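Local coordinates for protein sniffer CG10964-PA (Drosophila melanogaster, PDB 1SNY) that binds NADP(H) on a Rossmann fold and, as a short-chain dehydrogenase/reductase, probably reduces carbonyl compounds with NADPH, at residues V205-P209 / Q210-C214; A231-D234 / V235-T239; G240-V243 / Q244-K248. All coordinates share one frame; numbering follows the deposited sequence. Where two conformers were deposited one is given.

Interaction 1 comes first along the chain: it ends helix 187-207 and turns the backbone through a short loop into strand 213-217 of the central parallel sheet. Beyond that strand the chain passes the NADP site, and interaction 2 (231-239) starts helix 235-248 with an N-cap. Interaction 3 (240-248) follows at once along the same helix and belongs to the crossover from strand 213-217 to strand 257-258. The three run in series, none nested in or crossing another. Interactions 1 and 2 lie on opposite sides of the chain's centre, about 30 Å between centres, while interaction 3 returns to about 5 Å from interaction 1 at the nearest atoms.

Interaction 1 (V205-P209 / Q210-C214); sequences VDLYP and QRIMC
Arg211 folds back over Tyr208, and its side chain runs past the carbonyl oxygen of Tyr208 on the way to the ring. CB and CG pass near Tyr208 O, and a bend at chi2 (-65°) turns the chain toward the aromatic group. Arg211 CD then sits 3.3 Å from Tyr208 O and also makes an off-centre CH-pi contact with the ring. NE lies above the phenol end. Arg211 CZ comes 3.4 Å from Tyr208 CZ, and the guanidinium lies flat on the ring with the two planes 12° apart, an offset cation-pi stack. Of the terminal nitrogens, NH2 ends beside the phenol oxygen without a hydrogen bond, and that hydroxyl is bonded instead to Glu251. Arg211 NH1 covers the rim of the ring and donates to Tyr208 O at 2.9 Å. Arg211 N reaches Tyr208 O at 2.7 Å from the opposite face of the carbonyl plane, so two bonds from one residue grip it. One residue earlier, Leu207 O takes a straight bond from Ile212 N (3.3 Å, 179°) and weak ones from Gln210 N and NE2. Leu207 CB packs on Ile212 CB at 3.8 Å, and both side chains continue onto helix 124-155. Arg211 has positive phi and is the C-prime residue: the bonds Ile212 N to Leu207 O and Arg211 N to Tyr208 O form the Schellman motif that ends helix 187-207 ahead of strand 213-217.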
loop_
_atom_site.group_PDB
_atom_site.type_symbol
_atom_site.label_atom_id
_atom_site.label_comp_id
_atom_site.label_asym_id
_atom_site.label_seq_id
_atom_site.Cartn_x
_atom_site.Cartn_y
_atom_site.Cartn_z
ATOM N N VAL A 205 3.115 -10.491 13.093
ATOM C CA VAL A 205 2.624 -11.862 13.199
ATOM C C VAL A 205 3.738 -12.864 12.903
ATOM O O VAL A 205 3.974 -13.805 13.668
ATOM C CB VAL A 205 1.456 -12.111 12.210
ATOM C CG1 VAL A 205 0.997 -13.561 12.297
ATOM C CG2 VAL A 205 0.308 -11.168 12.517
ATOM N N ASP A 206 4.439 -12.648 11.794
ATOM C CA ASP A 206 5.512 -13.542 11.384
ATOM C C ASP A 206 6.716 -13.597 12.322
ATOM O O ASP A 206 7.375 -14.630 12.420
ATOM C CB ASP A 206 6.000 -13.180 9.972
ATOM C CG ASP A 206 4.914 -13.321 8.916
ATOM O OD1 ASP A 206 3.831 -13.853 9.233
ATOM O OD2 ASP A 206 5.147 -12.902 7.761
ATOM N N LEU A 207 7.015 -12.500 13.007
ATOM C CA LEU A 207 8.171 -12.478 13.899
ATOM C C LEU A 207 7.829 -12.732 15.359
ATOM O O LEU A 207 8.718 -12.780 16.205
ATOM C CB LEU A 207 8.905 -11.140 13.779
ATOM C CG LEU A 207 9.290 -10.765 12.344
ATOM C CD1 LEU A 207 10.130 -9.493 12.374
ATOM C CD2 LEU A 207 10.048 -11.916 11.689
ATOM N N TYR A 208 6.547 -12.903 15.657
ATOM C CA TYR A 208 6.130 -13.145 17.034
ATOM C C TYR A 208 6.860 -14.309 17.704
ATOM O O TYR A 208 7.178 -14.240 18.895
ATOM C CB TYR A 208 4.623 -13.389 17.115
ATOM C CG TYR A 208 4.157 -13.553 18.546
ATOM C CD1 TYR A 208 4.252 -12.498 19.448
ATOM C CD2 TYR A 208 3.694 -14.782 19.015
ATOM C CE1 TYR A 208 3.902 -12.661 20.789
ATOM C CE2 TYR A 208 3.344 -14.957 20.353
ATOM C CZ TYR A 208 3.451 -13.893 21.234
ATOM O OH TYR A 208 3.117 -14.055 22.560
ATOM N N PRO A 209 7.117 -15.402 16.961
ATOM C CA PRO A 209 7.819 -16.565 17.519
ATOM C C PRO A 209 9.138 -16.189 18.191
ATOM O O PRO A 209 9.459 -16.698 19.266
ATOM C CB PRO A 209 8.036 -17.450 16.300
ATOM C CG PRO A 209 6.811 -17.195 15.502
ATOM C CD PRO A 209 6.659 -15.689 15.591
ATOM N N GLN A 210 9.907 -15.313 17.547
ATOM C CA GLN A 210 11.181 -14.872 18.112
ATOM C C GLN A 210 10.968 -13.651 18.998
ATOM O O GLN A 210 11.922 -13.080 19.530
ATOM C CB GLN A 210 12.191 -14.536 17.010
ATOM C CG GLN A 210 12.686 -15.731 16.210
ATOM C CD GLN A 210 11.723 -16.156 15.116
ATOM O OE1 GLN A 210 11.963 -17.132 14.405
ATOM N NE2 GLN A 210 10.632 -15.417 14.968
ATOM N N ARG A 211 9.706 -13.261 19.150
ATOM C CA ARG A 211 9.322 -12.121 19.975
ATOM C C ARG A 211 9.968 -10.804 19.549
ATOM O O ARG A 211 10.449 -10.043 20.389
ATOM C CB ARG A 211 9.647 -12.405 21.446
ATOM C CG ARG A 211 8.860 -13.562 22.045
ATOM C CD ARG A 211 7.377 -13.245 22.083
ATOM N NE ARG A 211 6.617 -14.235 22.846
ATOM C CZ ARG A 211 6.287 -15.444 22.404
ATOM N NH1 ARG A 211 6.643 -15.843 21.190
ATOM N NH2 ARG A 211 5.586 -16.255 23.184
ATOM N N ILE A 212 9.980 -10.544 18.241
ATOM C CA ILE A 212 10.531 -9.308 17.703
ATOM C C ILE A 212 9.347 -8.379 17.473
ATOM O O ILE A 212 8.434 -8.703 16.719
ATOM C CB ILE A 212 11.265 -9.538 16.354
ATOM C CG1 ILE A 212 12.463 -10.462 16.569
ATOM C CG2 ILE A 212 11.715 -8.192 15.771
ATOM C CD1 ILE A 212 13.170 -10.876 15.268
HETATM N N MSE A 213 9.368 -7.231 18.131
HETATM C CA MSE A 213 8.286 -6.259 18.034
HETATM C C MSE A 213 8.339 -5.427 16.751
HETATM O O MSE A 213 9.415 -5.028 16.307
HETATM C CB MSE A 213 8.342 -5.332 19.259
HETATM C CG MSE A 213 7.206 -4.326 19.370
HETATM SE SE MSE A 213 7.343 -3.264 20.986
HETATM C CE MSE A 213 8.460 -1.844 20.312
ATOM N N CYS A 214 7.180 -5.192 16.142
ATOM C CA CYS A 214 7.123 -4.358 14.947
ATOM C C CYS A 214 5.953 -3.408 15.071
ATOM O O CYS A 214 4.820 -3.824 15.343
ATOM C CB CYS A 214 6.976 -5.181 13.665
ATOM S SG CYS A 214 7.108 -4.129 12.176
#

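Interaction 2 (A231-D234 / V235-T239); sequences APLD and VPTST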
loop_
_atom_site.group_PDB
_atom_site.type_symbol
_atom_site.label_atom_id
_atom_site.label_comp_id
_atom_site.label_asym_id
_atom_site.label_seq_id
_atom_site.Cartn_x
_atom_site.Cartn_y
_atom_site.Cartn_z
ATOM N N ALA A 231 4.113 22.966 10.207
ATOM C CA ALA A 231 3.987 21.904 11.201
ATOM C C ALA A 231 3.992 22.465 12.623
ATOM O O ALA A 231 4.722 23.408 12.926
ATOM C CB ALA A 231 5.119 20.896 11.028
ATOM N N PRO A 232 3.170 21.887 13.513
ATOM C CA PRO A 232 3.083 22.339 14.905
ATOM C C PRO A 232 4.225 21.866 15.801
ATOM O O PRO A 232 4.500 22.471 16.836
ATOM C CB PRO A 232 1.735 21.786 15.356
ATOM C CG PRO A 232 1.669 20.487 14.625
ATOM C CD PRO A 232 2.136 20.872 13.232
ATOM N N LEU A 233 4.888 20.787 15.401
ATOM C CA LEU A 233 5.982 20.237 16.191
ATOM C C LEU A 233 7.352 20.514 15.576
ATOM O O LEU A 233 7.491 20.603 14.356
ATOM C CB LEU A 233 5.803 18.725 16.348
ATOM C CG LEU A 233 4.534 18.208 17.032
ATOM C CD1 LEU A 233 4.486 16.688 16.924
ATOM C CD2 LEU A 233 4.512 18.639 18.493
ATOM N N ASP A 234 8.358 20.659 16.432
ATOM C CA ASP A 234 9.719 20.880 15.968
ATOM C C ASP A 234 10.411 19.520 16.044
ATOM O O ASP A 234 9.831 18.558 16.548
ATOM C CB ASP A 234 10.440 21.907 16.850
ATOM C CG ASP A 234 10.545 21.469 18.297
ATOM O OD1 ASP A 234 11.081 20.373 18.551
ATOM O OD2 ASP A 234 10.096 22.229 19.180
ATOM N N VAL A 235 11.640 19.430 15.550
ATOM C CA VAL A 235 12.359 18.160 15.561
ATOM C C VAL A 235 12.638 17.573 16.952
ATOM O O VAL A 235 12.300 16.417 17.218
ATOM C CB VAL A 235 13.694 18.277 14.789
ATOM C CG1 VAL A 235 14.400 16.935 14.768
ATOM C CG2 VAL A 235 13.428 18.760 13.372
ATOM N N PRO A 236 13.261 18.352 17.854
ATOM C CA PRO A 236 13.563 17.853 19.204
ATOM C C PRO A 236 12.329 17.409 19.989
ATOM O O PRO A 236 12.366 16.409 20.710
ATOM C CB PRO A 236 14.261 19.041 19.861
ATOM C CG PRO A 236 14.932 19.712 18.710
ATOM C CD PRO A 236 13.843 19.690 17.660
ATOM N N THR A 237 11.239 18.157 19.849
ATOM C CA THR A 237 10.003 17.837 20.553
ATOM C C THR A 237 9.460 16.488 20.099
ATOM O O THR A 237 9.088 15.643 20.920
ATOM C CB THR A 237 8.926 18.911 20.304
ATOM O OG1 THR A 237 9.412 20.187 20.738
ATOM C CG2 THR A 237 7.651 18.575 21.067
ATOM N N SER A 238 9.410 16.291 18.786
ATOM C CA SER A 238 8.905 15.045 18.230
ATOM C C SER A 238 9.832 13.882 18.545
ATOM O O SER A 238 9.427 12.918 19.193
ATOM C CB SER A 238 8.737 15.165 16.711
ATOM O OG SER A 238 8.321 13.931 16.153
ATOM N N THR A 239 11.076 13.976 18.088
ATOM C CA THR A 239 12.049 12.913 18.312
ATOM C C THR A 239 12.262 12.607 19.792
ATOM O O THR A 239 12.501 11.456 20.161
ATOM C CB THR A 239 13.412 13.251 17.661
ATOM O OG1 THR A 239 13.915 14.477 18.199
ATOM C CG2 THR A 239 13.257 13.390 16.150
#
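Asp234 grips Thr237 by hydrogen bonds at the start of helix 235-248. Thr237 N points nearly along the C-O axis of Asp234 OD1, at 2.6 Å and 166°. Thr237 OG1 lies 2.8 Å from Asp234 OD1 and 2.7 Å from Asp234 OD2, and its single proton could go to either. The carboxylate reaches this place because Asp234 CG stands between its own backbone N and carbonyl carbon (chi1 61°), which swings OD1 over the first turn. Asp234 is thus the N-cap, and its negative charge would probably be favoured by the helix dipole. Backbone bonding continues from the cap: Asp234 O accepts from Ser238 N at 3.2 Å, the first i to i+4 main-chain bond of the helix. At the next residue, Val235 O takes both Thr239 N and Thr239 OG1, the hydroxyl at 2.7 Å. Ser238 OG is held by Pro219 O, and the Ser238 side chain lies about 3 Å, at the nearest atoms, from that of Val222, an NADP-binding residue. Apolar contact is slight: Leu233 CD2 meets Thr237 CG2 at 4.1 Å, the two side chains crossing at about a right angle. Separately, the proline ring closely approaches the carboxylate, with Pro236 CD 3.0 Å from Asp234 OD1.

Interaction 3 (G240-V243 / Q244-K248); sequences GQIV and QTISK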
loop_
_atom_site.group_PDB
_atom_site.type_symbol
_atom_site.label_atom_id
_atom_site.label_comp_id
_atom_site.label_asym_id
_atom_site.label_seq_id
_atom_site.Cartn_x
_atom_site.Cartn_y
_atom_site.Cartn_z
ATOM N N GLY A 240 12.172 13.630 20.637
ATOM C CA GLY A 240 12.346 13.412 22.060
ATOM C C GLY A 240 11.265 12.477 22.565
ATOM O O GLY A 240 11.541 11.487 23.247
ATOM N N GLN A 241 10.019 12.784 22.217
ATOM C CA GLN A 241 8.901 11.954 22.639
ATOM C C GLN A 241 8.945 10.597 21.935
ATOM O O GLN A 241 8.575 9.577 22.520
ATOM C CB GLN A 241 7.578 12.659 22.339
ATOM C CG GLN A 241 7.472 14.051 22.940
ATOM C CD GLN A 241 6.098 14.665 22.749
ATOM O OE1 GLN A 241 5.109 14.204 23.329
ATOM N NE2 GLN A 241 6.025 15.710 21.929
ATOM N N ILE A 242 9.397 10.583 20.683
ATOM C CA ILE A 242 9.484 9.332 19.932
ATOM C C ILE A 242 10.412 8.340 20.630
ATOM O O ILE A 242 10.017 7.206 20.926
ATOM C CB ILE A 242 9.995 9.567 18.493
ATOM C CG1 ILE A 242 8.952 10.363 17.699
ATOM C CG2 ILE A 242 10.283 8.225 17.818
ATOM C CD1 ILE A 242 9.298 10.562 16.233
ATOM N N VAL A 243 11.645 8.772 20.890
ATOM C CA VAL A 243 12.627 7.932 21.568
ATOM C C VAL A 243 12.040 7.448 22.888
ATOM O O VAL A 243 12.254 6.310 23.302
ATOM C CB VAL A 243 13.923 8.713 21.869
ATOM C CG1 VAL A 243 14.871 7.855 22.709
ATOM C CG2 VAL A 243 14.589 9.137 20.574
ATOM N N GLN A 244 11.291 8.324 23.544
ATOM C CA GLN A 244 10.667 7.987 24.814
ATOM C C GLN A 244 9.549 6.971 24.592
ATOM O O GLN A 244 9.445 5.980 25.311
ATOM C CB GLN A 244 10.109 9.256 25.470
ATOM C CG GLN A 244 10.137 9.234 26.987
ATOM C CD GLN A 244 11.528 8.945 27.539
ATOM O OE1 GLN A 244 12.496 9.651 27.236
ATOM N NE2 GLN A 244 11.634 7.899 28.351
ATOM N N THR A 245 8.721 7.215 23.581
ATOM C CA THR A 245 7.608 6.325 23.266
ATOM C C THR A 245 8.052 4.922 22.874
ATOM O O THR A 245 7.518 3.933 23.376
ATOM C CB THR A 245 6.744 6.903 22.127
ATOM O OG1 THR A 245 6.031 8.046 22.610
ATOM C CG2 THR A 245 5.755 5.863 21.620
ATOM N N ILE A 246 9.019 4.827 21.970
ATOM C CA ILE A 246 9.490 3.515 21.547
ATOM C C ILE A 246 10.110 2.803 22.733
ATOM O O ILE A 246 10.120 1.578 22.798
ATOM C CB ILE A 246 10.528 3.611 20.408
ATOM C CG1 ILE A 246 11.794 4.313 20.898
ATOM C CG2 ILE A 246 9.924 4.361 19.230
ATOM C CD1 ILE A 246 12.891 4.385 19.852
ATOM N N SER A 247 10.616 3.586 23.680
ATOM C CA SER A 247 11.236 3.032 24.875
ATOM C C SER A 247 10.195 2.440 25.820
ATOM O O SER A 247 10.530 1.659 26.708
ATOM C CB SER A 247 12.038 4.112 25.598
ATOM O OG SER A 247 12.547 3.627 26.826
ATOM N N LYS A 248 8.931 2.803 25.628
ATOM C CA LYS A 248 7.868 2.290 26.487
ATOM C C LYS A 248 6.958 1.296 25.776
ATOM O O LYS A 248 6.062 0.718 26.391
ATOM C CB LYS A 248 7.040 3.452 27.049
#
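Gln241 O accepts from Thr245 N at 2.6 Å, with Thr245 OG1 also near it, 3.0 Å from Gln241 O. Thr245 OG1 sits beside its own backbone N (chi1 -70°), which brings it back over the preceding turn. Its proton has a second claimant, the carbonyl of Tyr260, its strongest partner, which leaves it open whether the hydroxyl also bonds Gln241 O. The amide of Gln241 faces the other way along the helix: NE2 donates to Thr237 O, one turn earlier. On either side of this pair the regular ladder continues. Gln244 N donates to Gly240 O at 3.2 Å, and Ile246 N meets Ile242 O almost head-on at 2.8 Å. The next rung is poorer: Ser247 N to Val243 O is weak, with an N-H...O angle of 133°, and Lys248 N pairs with Thr245 O, only three residues back. Ile246 lies against two of these carbonyls. Ile246 CG1 lies between its backbone N and carbonyl carbon (chi1 65°) and comes to 3.2 Å from Val243 O, while Ile246 CG2 nears Ile242 O and touches Ile242 CG2 at 4.1 Å. Ile242 and Ile246 both rest on Leu217 of strand 213-217, and Val243 packs against helix 32-42. The whole is the amphipathic helix of a beta-alpha-beta crossover, joining strands 213-217 and 257-258 at the edge of the Rossmann sheet.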